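Local coordinates for protein major pollen allergen Jun a 1 (Juniperus ashei, PDB 1PXZ) that has low, calcium-dependent pectate lyase activity, cleaving the galacturonan backbone of pectin by elimination, and is a major cedar pollen allergen with a parallel beta-helix fold, at residues L175-L180 and V198-H203; D149-T154 and C171-I176; R229-R234 and Y251-S256; G181-T186 and S212-V217; M110-H115 and M155-N160. All coordinates share one frame; numbering follows the deposited sequence.

Contact 1 (L175-L180 and V198-H203)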
# COMPACT_ATOMS: atom_id res chain seq x y z
N LEU A 175 -6.98 -5.05 -1.77
CA LEU A 175 -6.75 -3.97 -0.82
C LEU A 175 -5.85 -2.93 -1.47
O LEU A 175 -6.13 -1.74 -1.38
CB LEU A 175 -6.18 -4.50 0.49
CG LEU A 175 -7.16 -5.41 1.25
CD1 LEU A 175 -6.51 -5.92 2.53
CD2 LEU A 175 -8.45 -4.66 1.55
N ILE A 176 -4.77 -3.32 -2.13
CA ILE A 176 -3.94 -2.32 -2.82
C ILE A 176 -3.67 -2.82 -4.23
O ILE A 176 -3.20 -3.95 -4.39
CB ILE A 176 -2.63 -2.09 -2.08
CG1 ILE A 176 -2.83 -1.45 -0.70
CG2 ILE A 176 -1.65 -1.27 -2.92
CD1 ILE A 176 -1.53 -1.32 0.07
N ASP A 177 -3.98 -2.02 -5.24
CA ASP A 177 -3.72 -2.43 -6.64
C ASP A 177 -2.76 -1.43 -7.25
O ASP A 177 -3.04 -0.23 -7.25
CB ASP A 177 -5.05 -2.52 -7.35
CG ASP A 177 -5.23 -3.48 -8.49
OD1 ASP A 177 -5.60 -4.65 -8.27
OD2 ASP A 177 -5.03 -3.08 -9.66
N VAL A 178 -1.61 -1.88 -7.74
CA VAL A 178 -0.62 -0.96 -8.32
C VAL A 178 -0.37 -1.40 -9.75
O VAL A 178 0.02 -2.54 -9.97
CB VAL A 178 0.66 -0.97 -7.49
CG1 VAL A 178 1.73 -0.05 -8.07
CG2 VAL A 178 0.37 -0.56 -6.05
N THR A 179 -0.64 -0.56 -10.74
CA THR A 179 -0.57 -0.94 -12.13
C THR A 179 -0.09 0.19 -13.04
O THR A 179 0.03 1.34 -12.64
CB THR A 179 -1.96 -1.32 -12.69
OG1 THR A 179 -2.80 -0.15 -12.62
CG2 THR A 179 -2.66 -2.39 -11.89
N LEU A 180 0.14 -0.21 -14.29
CA LEU A 180 0.40 0.68 -15.40
C LEU A 180 1.55 1.65 -15.17
O LEU A 180 1.34 2.86 -15.20
CB LEU A 180 -0.84 1.54 -15.73
CG LEU A 180 -0.72 2.31 -17.05
CD1 LEU A 180 -0.58 1.33 -18.21
CD2 LEU A 180 -1.90 3.25 -17.29
N VAL A 198 -4.93 -9.70 -1.31
CA VAL A 198 -4.46 -8.47 -0.68
C VAL A 198 -3.80 -7.43 -1.56
O VAL A 198 -4.21 -6.26 -1.60
CB VAL A 198 -3.50 -8.89 0.46
CG1 VAL A 198 -2.90 -7.68 1.15
CG2 VAL A 198 -4.28 -9.75 1.45
N MET A 199 -2.71 -7.77 -2.26
CA MET A 199 -1.93 -6.73 -2.91
C MET A 199 -1.40 -7.21 -4.26
O MET A 199 -0.72 -8.23 -4.30
CB MET A 199 -0.79 -6.34 -1.97
CG MET A 199 0.19 -5.33 -2.51
SD MET A 199 1.58 -5.10 -1.39
CE MET A 199 0.79 -5.09 0.20
N LEU A 200 -1.74 -6.48 -5.31
CA LEU A 200 -1.39 -6.75 -6.70
C LEU A 200 -0.39 -5.68 -7.14
O LEU A 200 -0.74 -4.50 -7.17
CB LEU A 200 -2.62 -6.72 -7.58
CG LEU A 200 -2.65 -7.63 -8.80
CD1 LEU A 200 -2.21 -9.05 -8.44
CD2 LEU A 200 -4.04 -7.65 -9.42
N LEU A 201 0.84 -6.07 -7.43
CA LEU A 201 1.81 -5.10 -7.95
C LEU A 201 2.12 -5.50 -9.41
O LEU A 201 2.94 -6.39 -9.66
CB LEU A 201 3.07 -5.07 -7.10
CG LEU A 201 2.93 -4.94 -5.59
CD1 LEU A 201 4.28 -5.06 -4.87
CD2 LEU A 201 2.28 -3.61 -5.22
N GLY A 202 1.46 -4.88 -10.38
CA GLY A 202 1.54 -5.24 -11.79
C GLY A 202 0.33 -6.10 -12.16
O GLY A 202 0.15 -7.18 -11.59
N HIS A 203 -0.51 -5.65 -13.08
CA HIS A 203 -1.81 -6.20 -13.38
C HIS A 203 -1.87 -7.23 -14.49
O HIS A 203 -2.65 -8.19 -14.38
CB HIS A 203 -2.78 -5.07 -13.80
CG HIS A 203 -4.16 -5.31 -13.27
ND1 HIS A 203 -4.64 -4.69 -12.14
CD2 HIS A 203 -5.16 -6.10 -13.72
CE1 HIS A 203 -5.88 -5.09 -11.90
NE2 HIS A 203 -6.22 -5.95 -12.85

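Contact 2 (D149-T154 and C171-I176)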
# COMPACT_ATOMS: atom_id res chain seq x y z
N ASP A 149 -13.37 -2.06 -9.93
CA ASP A 149 -13.29 -3.05 -8.87
C ASP A 149 -13.37 -2.39 -7.49
O ASP A 149 -12.96 -1.25 -7.32
CB ASP A 149 -11.99 -3.84 -8.97
CG ASP A 149 -12.03 -4.98 -9.97
OD1 ASP A 149 -13.00 -5.07 -10.75
OD2 ASP A 149 -11.08 -5.80 -9.96
N GLY A 150 -13.87 -3.12 -6.52
CA GLY A 150 -13.93 -2.72 -5.13
C GLY A 150 -12.61 -2.88 -4.40
O GLY A 150 -12.50 -3.64 -3.44
N ASP A 151 -11.60 -2.16 -4.88
CA ASP A 151 -10.28 -2.14 -4.26
C ASP A 151 -10.21 -1.01 -3.24
O ASP A 151 -10.79 0.06 -3.48
CB ASP A 151 -9.17 -1.92 -5.29
CG ASP A 151 -9.09 -3.00 -6.35
OD1 ASP A 151 -9.40 -4.16 -6.04
OD2 ASP A 151 -8.72 -2.68 -7.50
N ALA A 152 -9.50 -1.20 -2.15
CA ALA A 152 -9.40 -0.10 -1.19
C ALA A 152 -8.58 1.06 -1.74
O ALA A 152 -8.91 2.22 -1.59
CB ALA A 152 -8.79 -0.59 0.12
N ILE A 153 -7.45 0.73 -2.36
CA ILE A 153 -6.56 1.76 -2.89
C ILE A 153 -6.10 1.35 -4.27
O ILE A 153 -5.57 0.23 -4.40
CB ILE A 153 -5.35 1.94 -1.96
CG1 ILE A 153 -5.70 2.45 -0.56
CG2 ILE A 153 -4.32 2.84 -2.62
CD1 ILE A 153 -4.55 2.46 0.43
N THR A 154 -6.32 2.19 -5.27
CA THR A 154 -5.91 1.79 -6.62
C THR A 154 -4.96 2.82 -7.21
O THR A 154 -5.30 4.00 -7.12
CB THR A 154 -7.13 1.65 -7.56
OG1 THR A 154 -7.97 0.60 -7.08
CG2 THR A 154 -6.68 1.27 -8.96
N CYS A 171 -12.54 -6.03 1.66
CA CYS A 171 -13.06 -5.37 0.47
C CYS A 171 -13.51 -6.39 -0.56
O CYS A 171 -13.20 -7.58 -0.42
CB CYS A 171 -11.99 -4.43 -0.12
SG CYS A 171 -11.84 -3.02 1.02
N SER A 172 -14.23 -5.95 -1.60
CA SER A 172 -14.75 -6.98 -2.51
C SER A 172 -13.64 -7.52 -3.40
O SER A 172 -13.69 -8.72 -3.73
CB SER A 172 -15.91 -6.43 -3.35
OG SER A 172 -15.48 -5.35 -4.15
N ASP A 173 -12.66 -6.72 -3.78
CA ASP A 173 -11.62 -7.25 -4.69
C ASP A 173 -10.26 -7.16 -4.03
O ASP A 173 -9.94 -8.06 -3.25
CB ASP A 173 -11.66 -6.49 -6.02
CG ASP A 173 -13.00 -6.78 -6.70
OD1 ASP A 173 -13.12 -7.88 -7.27
OD2 ASP A 173 -13.91 -5.92 -6.65
N GLY A 174 -9.46 -6.14 -4.30
CA GLY A 174 -8.16 -6.07 -3.63
C GLY A 174 -8.07 -5.02 -2.55
O GLY A 174 -8.94 -4.16 -2.38
N LEU A 175 -6.98 -5.05 -1.77
CA LEU A 175 -6.75 -3.97 -0.82
C LEU A 175 -5.85 -2.93 -1.47
O LEU A 175 -6.13 -1.74 -1.38
CB LEU A 175 -6.18 -4.50 0.49
CG LEU A 175 -7.16 -5.41 1.25
CD1 LEU A 175 -6.51 -5.92 2.53
CD2 LEU A 175 -8.45 -4.66 1.55
N ILE A 176 -4.77 -3.32 -2.13
CA ILE A 176 -3.94 -2.32 -2.82
C ILE A 176 -3.67 -2.82 -4.23
O ILE A 176 -3.20 -3.95 -4.39
CB ILE A 176 -2.63 -2.09 -2.08
CG1 ILE A 176 -2.83 -1.45 -0.70
CG2 ILE A 176 -1.65 -1.27 -2.92
CD1 ILE A 176 -1.53 -1.32 0.07

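Contact 3 (R229-R234 and Y251-S256)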
# COMPACT_ATOMS: atom_id res chain seq x y z
N ARG A 229 -1.47 -13.10 -1.96
CA ARG A 229 -1.02 -11.91 -2.65
C ARG A 229 -0.43 -10.87 -1.71
O ARG A 229 -0.92 -9.74 -1.57
CB ARG A 229 -2.17 -11.25 -3.41
CG ARG A 229 -2.79 -12.16 -4.47
CD ARG A 229 -3.80 -11.36 -5.28
NE ARG A 229 -4.34 -12.16 -6.39
CZ ARG A 229 -5.14 -11.63 -7.31
NH1 ARG A 229 -5.45 -10.34 -7.23
NH2 ARG A 229 -5.59 -12.41 -8.28
N MET A 230 0.65 -11.23 -1.03
CA MET A 230 1.20 -10.33 -0.01
C MET A 230 2.70 -10.11 -0.16
O MET A 230 3.46 -10.37 0.77
CB MET A 230 0.90 -10.88 1.40
CG MET A 230 -0.62 -10.89 1.64
SD MET A 230 -0.99 -11.60 3.25
CE MET A 230 -1.36 -13.30 2.81
N PRO A 231 3.18 -9.62 -1.28
CA PRO A 231 2.42 -9.28 -2.47
C PRO A 231 2.35 -10.38 -3.51
O PRO A 231 3.06 -11.37 -3.42
CB PRO A 231 3.28 -8.13 -3.05
CG PRO A 231 4.67 -8.63 -2.79
CD PRO A 231 4.63 -9.31 -1.45
N ARG A 232 1.51 -10.16 -4.51
CA ARG A 232 1.62 -10.86 -5.80
C ARG A 232 2.19 -9.83 -6.79
O ARG A 232 1.56 -8.79 -7.02
CB ARG A 232 0.31 -11.43 -6.32
CG ARG A 232 0.48 -12.28 -7.59
CD ARG A 232 -0.77 -12.21 -8.45
NE ARG A 232 -0.81 -13.26 -9.47
CZ ARG A 232 -0.13 -13.24 -10.61
NH1 ARG A 232 0.67 -12.22 -10.92
NH2 ARG A 232 -0.23 -14.24 -11.48
N ALA A 233 3.36 -10.12 -7.35
CA ALA A 233 4.05 -9.19 -8.23
C ALA A 233 4.24 -9.70 -9.66
O ALA A 233 4.30 -10.91 -9.88
CB ALA A 233 5.43 -8.94 -7.63
N ARG A 234 4.35 -8.80 -10.63
CA ARG A 234 4.70 -9.12 -12.01
C ARG A 234 5.77 -8.15 -12.55
O ARG A 234 5.65 -6.96 -12.26
CB ARG A 234 3.53 -8.97 -12.96
CG ARG A 234 2.37 -9.92 -12.85
CD ARG A 234 1.40 -9.69 -14.02
NE ARG A 234 0.36 -10.70 -13.99
CZ ARG A 234 -0.74 -10.68 -13.26
NH1 ARG A 234 -1.01 -9.68 -12.44
NH2 ARG A 234 -1.60 -11.69 -13.35
N TYR A 251 -0.97 -18.88 -0.30
CA TYR A 251 0.45 -18.60 -0.18
C TYR A 251 0.62 -17.19 0.37
O TYR A 251 -0.37 -16.46 0.46
CB TYR A 251 1.17 -18.65 -1.53
CG TYR A 251 0.64 -17.64 -2.53
CD1 TYR A 251 -0.50 -17.93 -3.26
CD2 TYR A 251 1.25 -16.39 -2.74
CE1 TYR A 251 -1.02 -17.02 -4.18
CE2 TYR A 251 0.74 -15.49 -3.65
CZ TYR A 251 -0.40 -15.81 -4.36
OH TYR A 251 -0.89 -14.90 -5.27
N ALA A 252 1.88 -16.82 0.62
CA ALA A 252 2.12 -15.46 1.09
C ALA A 252 2.65 -14.54 -0.00
O ALA A 252 2.11 -13.47 -0.23
CB ALA A 252 3.07 -15.42 2.27
N ILE A 253 3.75 -14.96 -0.62
CA ILE A 253 4.41 -14.12 -1.61
C ILE A 253 4.40 -14.82 -2.95
O ILE A 253 4.75 -16.00 -3.03
CB ILE A 253 5.86 -13.82 -1.18
CG1 ILE A 253 5.88 -13.01 0.13
CG2 ILE A 253 6.64 -13.10 -2.27
CD1 ILE A 253 7.26 -12.86 0.71
N GLY A 254 4.00 -14.14 -4.02
CA GLY A 254 3.99 -14.91 -5.28
C GLY A 254 4.08 -13.98 -6.47
O GLY A 254 4.24 -12.76 -6.32
N GLY A 255 3.94 -14.53 -7.67
CA GLY A 255 4.09 -13.62 -8.81
C GLY A 255 4.24 -14.40 -10.11
O GLY A 255 4.33 -15.63 -10.12
N SER A 256 4.28 -13.63 -11.20
CA SER A 256 4.37 -14.20 -12.54
C SER A 256 5.14 -13.24 -13.43
O SER A 256 5.39 -12.10 -13.03
CB SER A 256 2.99 -14.47 -13.13
OG SER A 256 2.21 -13.29 -13.20
O HOH W 1 -3.10 -15.36 -6.88

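Contact 4 (G181-T186 and S212-V217)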
# COMPACT_ATOMS: atom_id res chain seq x y z
N GLY A 181 2.76 1.15 -14.96
CA GLY A 181 3.88 2.08 -14.90
C GLY A 181 4.03 2.82 -13.59
O GLY A 181 4.76 3.81 -13.49
N SER A 182 3.35 2.36 -12.55
CA SER A 182 3.54 2.99 -11.24
C SER A 182 4.89 2.62 -10.67
O SER A 182 5.36 1.49 -10.87
CB SER A 182 2.44 2.56 -10.25
OG SER A 182 1.17 2.97 -10.77
N THR A 183 5.51 3.56 -9.97
CA THR A 183 6.82 3.20 -9.41
C THR A 183 7.17 4.22 -8.35
O THR A 183 6.47 5.24 -8.21
CB THR A 183 7.85 3.09 -10.55
OG1 THR A 183 9.05 2.50 -10.04
CG2 THR A 183 8.18 4.47 -11.10
N GLY A 184 8.20 3.96 -7.57
CA GLY A 184 8.63 4.87 -6.52
C GLY A 184 7.58 4.88 -5.41
O GLY A 184 7.11 5.95 -5.04
N ILE A 185 7.26 3.68 -4.92
CA ILE A 185 6.19 3.55 -3.92
C ILE A 185 6.64 2.77 -2.71
O ILE A 185 7.32 1.76 -2.78
CB ILE A 185 4.98 2.87 -4.60
CG1 ILE A 185 4.39 3.83 -5.66
CG2 ILE A 185 3.91 2.39 -3.64
CD1 ILE A 185 3.55 3.08 -6.66
N THR A 186 6.23 3.26 -1.53
CA THR A 186 6.46 2.52 -0.31
C THR A 186 5.11 2.20 0.32
O THR A 186 4.25 3.07 0.38
CB THR A 186 7.32 3.32 0.69
OG1 THR A 186 8.67 3.36 0.19
CG2 THR A 186 7.40 2.70 2.08
N SER A 212 9.92 -1.55 -15.03
CA SER A 212 10.55 -0.45 -14.30
C SER A 212 9.91 -0.20 -12.94
O SER A 212 10.36 0.69 -12.22
CB SER A 212 10.49 0.86 -15.10
OG SER A 212 9.15 1.06 -15.54
N MET A 213 8.88 -0.97 -12.59
CA MET A 213 8.24 -0.71 -11.29
C MET A 213 9.16 -1.07 -10.13
O MET A 213 9.73 -2.16 -10.13
CB MET A 213 6.95 -1.52 -11.21
CG MET A 213 6.24 -1.51 -9.86
SD MET A 213 4.78 -2.57 -9.94
CE MET A 213 5.55 -4.18 -10.17
N LYS A 214 9.29 -0.16 -9.17
CA LYS A 214 10.05 -0.43 -7.95
C LYS A 214 9.17 -0.13 -6.73
O LYS A 214 8.68 1.00 -6.66
CB LYS A 214 11.32 0.41 -7.90
CG LYS A 214 12.24 0.13 -9.11
CD LYS A 214 13.48 1.03 -8.98
CE LYS A 214 14.65 0.48 -9.79
NZ LYS A 214 14.28 0.33 -11.23
N VAL A 215 8.99 -1.12 -5.87
CA VAL A 215 8.09 -0.97 -4.73
C VAL A 215 8.69 -1.52 -3.44
O VAL A 215 9.30 -2.60 -3.49
CB VAL A 215 6.75 -1.70 -4.95
CG1 VAL A 215 5.89 -1.58 -3.69
CG2 VAL A 215 6.03 -1.11 -6.16
N THR A 216 8.52 -0.81 -2.33
CA THR A 216 9.02 -1.25 -1.03
C THR A 216 7.81 -1.66 -0.18
O THR A 216 6.90 -0.83 -0.07
CB THR A 216 9.82 -0.17 -0.28
OG1 THR A 216 10.97 0.20 -1.06
CG2 THR A 216 10.36 -0.66 1.06
N VAL A 217 7.84 -2.88 0.34
CA VAL A 217 6.75 -3.32 1.24
C VAL A 217 7.38 -3.56 2.60
O VAL A 217 8.08 -4.60 2.71
CB VAL A 217 6.05 -4.57 0.70
CG1 VAL A 217 4.99 -5.07 1.69
CG2 VAL A 217 5.43 -4.28 -0.65

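Contact 5 (M110-H115 and M155-N160)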
# COMPACT_ATOMS: atom_id res chain seq x y z
N MET A 110 -5.96 6.71 -7.60
CA MET A 110 -4.97 7.68 -8.05
C MET A 110 -4.57 7.33 -9.48
O MET A 110 -4.23 6.17 -9.76
CB MET A 110 -3.75 7.68 -7.13
CG MET A 110 -4.02 8.32 -5.76
SD MET A 110 -2.95 7.56 -4.52
CE MET A 110 -3.83 6.00 -4.29
N ARG A 111 -4.64 8.31 -10.38
CA ARG A 111 -4.31 7.98 -11.78
C ARG A 111 -3.49 9.10 -12.39
O ARG A 111 -3.89 10.26 -12.42
CB ARG A 111 -5.57 7.72 -12.59
CG ARG A 111 -5.29 7.38 -14.05
CD ARG A 111 -6.35 8.02 -14.95
NE ARG A 111 -7.68 7.54 -14.63
CZ ARG A 111 -8.82 8.19 -14.87
NH1 ARG A 111 -8.80 9.38 -15.45
NH2 ARG A 111 -9.98 7.63 -14.53
N LYS A 112 -2.30 8.77 -12.88
CA LYS A 112 -1.45 9.80 -13.47
C LYS A 112 -1.20 11.00 -12.56
O LYS A 112 -1.35 12.15 -12.98
CB LYS A 112 -2.07 10.28 -14.79
CG LYS A 112 -2.16 9.19 -15.85
CD LYS A 112 -2.62 9.78 -17.18
CE LYS A 112 -2.22 8.90 -18.35
NZ LYS A 112 -1.61 7.61 -17.89
N VAL A 113 -0.82 10.72 -11.33
CA VAL A 113 -0.49 11.75 -10.35
C VAL A 113 0.76 11.33 -9.59
O VAL A 113 1.13 10.15 -9.65
CB VAL A 113 -1.64 12.00 -9.36
CG1 VAL A 113 -2.87 12.57 -10.06
CG2 VAL A 113 -2.01 10.71 -8.62
N SER A 114 1.40 12.24 -8.89
CA SER A 114 2.53 11.98 -8.02
C SER A 114 2.41 12.65 -6.66
O SER A 114 1.61 13.59 -6.55
CB SER A 114 3.83 12.55 -8.62
OG SER A 114 3.95 12.01 -9.93
N HIS A 115 3.22 12.16 -5.73
CA HIS A 115 3.32 12.79 -4.41
C HIS A 115 2.00 12.76 -3.64
O HIS A 115 1.41 13.80 -3.33
CB HIS A 115 3.86 14.24 -4.51
CG HIS A 115 5.27 14.23 -5.04
ND1 HIS A 115 6.36 13.88 -4.28
CD2 HIS A 115 5.75 14.49 -6.28
CE1 HIS A 115 7.46 13.94 -5.01
NE2 HIS A 115 7.11 14.31 -6.23
N MET A 155 -3.82 2.40 -7.75
CA MET A 155 -2.88 3.35 -8.35
C MET A 155 -2.60 2.96 -9.80
O MET A 155 -2.22 1.81 -10.05
CB MET A 155 -1.56 3.42 -7.57
CG MET A 155 -1.71 4.09 -6.20
SD MET A 155 -0.22 3.80 -5.18
CE MET A 155 -0.71 2.18 -4.57
N ARG A 156 -2.83 3.90 -10.72
CA ARG A 156 -2.58 3.68 -12.14
C ARG A 156 -1.64 4.78 -12.63
O ARG A 156 -2.00 5.96 -12.54
CB ARG A 156 -3.88 3.69 -12.93
CG ARG A 156 -3.75 3.39 -14.40
CD ARG A 156 -5.11 3.42 -15.08
NE ARG A 156 -5.28 4.32 -16.19
CZ ARG A 156 -4.61 5.33 -16.69
NH1 ARG A 156 -3.46 5.77 -16.18
NH2 ARG A 156 -5.09 5.96 -17.77
N ASN A 157 -0.46 4.40 -13.11
CA ASN A 157 0.46 5.44 -13.57
C ASN A 157 0.75 6.47 -12.49
O ASN A 157 0.70 7.67 -12.77
CB ASN A 157 -0.16 6.15 -14.79
CG ASN A 157 0.91 6.42 -15.83
OD1 ASN A 157 0.63 6.35 -17.02
ND2 ASN A 157 2.12 6.71 -15.36
N VAL A 158 1.06 6.00 -11.29
CA VAL A 158 1.41 6.86 -10.16
C VAL A 158 2.88 6.81 -9.80
O VAL A 158 3.49 5.73 -9.80
CB VAL A 158 0.59 6.42 -8.92
CG1 VAL A 158 1.05 7.18 -7.69
CG2 VAL A 158 -0.89 6.63 -9.20
N THR A 159 3.51 7.94 -9.47
CA THR A 159 4.89 7.84 -8.98
C THR A 159 5.03 8.60 -7.68
O THR A 159 4.35 9.61 -7.41
CB THR A 159 5.94 8.34 -9.99
OG1 THR A 159 5.78 9.76 -10.14
CG2 THR A 159 5.75 7.74 -11.37
N ASN A 160 5.91 8.11 -6.81
CA ASN A 160 6.18 8.81 -5.56
C ASN A 160 4.92 8.78 -4.71
O ASN A 160 4.26 9.80 -4.54
CB ASN A 160 6.63 10.26 -5.81
CG ASN A 160 8.00 10.28 -6.45
OD1 ASN A 160 8.87 9.50 -6.05
ND2 ASN A 160 8.20 11.15 -7.42
O HOH W 2 2.72 9.52 -12.70

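Contact 1 (L175-L180 and V198-H203)
Two successive coils of the parallel beta-helix meet where strand 176-179 runs beside strand 198-201, their axes 4.9 Å apart and their directions only 2° from parallel. The backbone ladder starts at V198 O, which accepts from two successive amides, L175 N and I176 N, each at 3.0 Å. L200 N then gives to I176 O, V178 N to L200 O and G202 N to V178 O, a regular parallel register. On the inner face, V178 CG2 touches L201 CD2 at 3.7 Å, the two side chains lying alongside each other, and I176 packs its CB against CG of M199. The outer face carries D177 and L200, also side by side, with D177 OD1 3.6 Å from L200 CD2. With CG turned opposite the backbone N (chi1 -151°), the D177 carboxylate leans over toward H203, whose ND1 gives OD2 a weak, bent bond of 3.0 Å. OD2 meets the imidazole at its edge, although the carboxylate and ring planes are 54° apart. CD2 of L200 lies over one ring face toward the rim, and CG2 of T179 lies at the ring edge, near its plane, 3.3 Å from H203 CB. D177 is a probable calcium ligand, by similarity to relatives, and H203 and L200 are its neighbours here. Strand 153-156 continues the sheet beyond 176-179 and strand 232-234 beyond 198-201, while F192 of strand 185-195 packs against I176 and M199 from within the coil.

Contact 2 (D149-T154 and C171-I176)
The carboxylates of D149 and D173 stack across the contact, their planes 16° apart although the two side chains cross at about a right angle; OD2 of D149 lies 4.0 Å from OD1 of D173. D151 is turned quite differently: its carboxylate stands almost perpendicular to that of D173 and points OD1 at the backbone. With chi1 at -61°, CG sits beside the D151 backbone N, and OD1 receives G174 N at only 2.6 Å, the amide coming in nearly along the C-O axis. The same OD1 lies 3.2 Å from D173 CB. D173 OD2 is gripped twice, from opposite faces of its carboxylate: G150 N donates at 2.8 Å on the anti side, and the hydroxyl of its own neighbour S172 comes from above the plane. In return D173 N donates to G150 O at 3.1 Å, well out of the carbonyl plane. G150 is the centre of an inverse gamma turn, which presents its N and O together to 171-174. Beyond this polar end the chains settle into the beta-helix ladder, A152 N to G174 O and I153 N to L175 O, with I153 and I176 side by side on the inner face. The methyl of A152 rests 4.0 Å from C171 SG, and C126 covers the same spot. D149 and D173 are calcium ligands by similarity, as is D177 close by D151. The gathering of D149, D151 and D173, with backbone amides holding the last two, is consistent with a site whose cation would offset their mutual repulsion.

Contact 3 (R229-R234 and Y251-S256)
S256, with more surface buried here than any other residue of the pair, is held by R232: NH1 and NH2 both donate end-on to S256 OG, at 3.0 and 3.1 Å, and the hydroxyl oxygen lies close to the guanidinium plane. An extended R232 chain, leaving the backbone with CG opposite N (chi1 -174°), carries the group along the strand to this serine two residues further on in register. R234 packs against the same oxygen with its CG at 3.4 Å, and NH1 of R232 lies 3.1 Å above the plane of the R234 guanidinium, over its centre; NH1 of R234 is engaged by the carbonyl of G202. Y251 buries nearly as much surface. Its OH reaches between two arginine chains, 3.4 Å from R229 CG and 3.8 Å from R232 CG, and also binds a water at 2.8 Å, to which NE of R229 gives a long, weak bond. Behind these side chains M230 N donates to A252 O, one peptide ahead of the cis bond to P231. G254 N to P231 O, A233 N to G254 O and S256 N to A233 O then build the parallel ladder between two coils of the beta-helix. The segment 229-234 straddles two regions that bind IgE from patients, 218-229 and 230-237. R229 is the predicted active-site residue; Y251 OH, packed on its chain and weakly linked to NE through water, may restrict its movement. R232 and R234, close together, probably add positive charge nearby, partly met by S256 OG and G202 O.

Contact 4 (G181-T186 and S212-V217)
T183 turns its hydroxyl opposite the backbone N (chi1 -170°), which points OG1 across the gap at the chain 212-217, where K214 N donates to it at 2.8 Å. The hydroxyl thus takes the place of a backbone carbonyl in the ladder, just before the corner at G184 and ahead of the first bridge, I185 with V215. Alongside, S182 O rests 3.3 Å from CG of M213, whose first torsion (173°) sets the chain away from its own backbone N and leads the sulfur off the contact. At the corner itself G184 N makes a weak bond to K214 O, and the strands then come into full parallel register: T216 N donates to I185 O at 2.9 Å. These are adjacent coils of the parallel beta-helix, and the pair lies at the start of strands 185-195 and 214-218. I185 and V215 share the inner face, CB of the first 4.4 Å from CG2 of the second, and M213 and V215 also meet L201 of strand 198-201, on another wall of the coil. T186 and T216 stand side by side on the outer face and point the same way. T186 OG1 touches T216 CB at 3.7 Å, but the two hydroxyls remain 4.1 Å apart (OG1 to OG1), and each is bonded outside the two segments: T186 OG1 to V26 O and G29 N, T216 OG1 to F28 N and Y321 OH. S182 OG turns back to its own coil and the one before, bonded to T179 O and V158 N.

Contact 5 (M110-H115 and M155-N160)
M110 and M155 pack side by side on the inner face of the beta-helix, the terminal methyl CE of M110 against CG of M155 at 3.4 Å, tighter than usual for two carbons. The M110 chain bends at its last torsion (-77°), bringing the methyl back across its neighbour. V158 closes this corner with CG2 3.7 Å from M110 CB, and the backbone next to it is just as compact: R156 N bonds to M110 O at 2.8 Å, and K112 N to R156 O. The outer side is polar and more exposed. R111 lays its aliphatic chain over one face of the R156 guanidinium, CG 3.2 Å above the plane, while the two guanidinium planes differ by 39°. K112, exposed, reaches over with NZ to N157 OD1 at 2.7 Å, the nitrogen standing above the amide plane, although NH1 of R156 lies only 3.1 Å from the same NZ. The pairing is looser farther on: a water bonded to N157 O gives V113 O a long, weak second bond, and T159 N to V113 O, at 3.3 Å, is longer than R156 N to M110 O. Next to it the hydroxyls of S114 and T159 share a hydrogen bond. At the far end CB of N160 sits over a face of the H115 ring, 3.9 Å from its centroid, a CH-pi contact; H89 stacks on H115 as well, and M33 N holds ND1. N157 OD1 satisfies NZ of K112, while the nearby R111 and R156 probably leave this edge positive, their like charges likely eased by solvent.

Following the chain from the N terminus, contact 5 closes first, returning 155-160 onto 110-115 after a 39-residue excursion. Contact 2 opens inside that span and ends beyond it, so the two cross, both on strand 153-156. Contact 1 starts where contact 2 ends, sharing L175 and I176. Contact 4 begins directly after 175-180 and closes after 198-203, so contacts 1 and 4 cross as well; contact 3 follows in series, and none is nested. Contacts 5, 2 and 1 join successive strands from 108-111 to 198-201, and contact 3 joins 232-234 to 253-256 in the same sheet; contact 5 also runs on toward 114-119, and contact 4 pairs 185-195 with 214-218 around the corner.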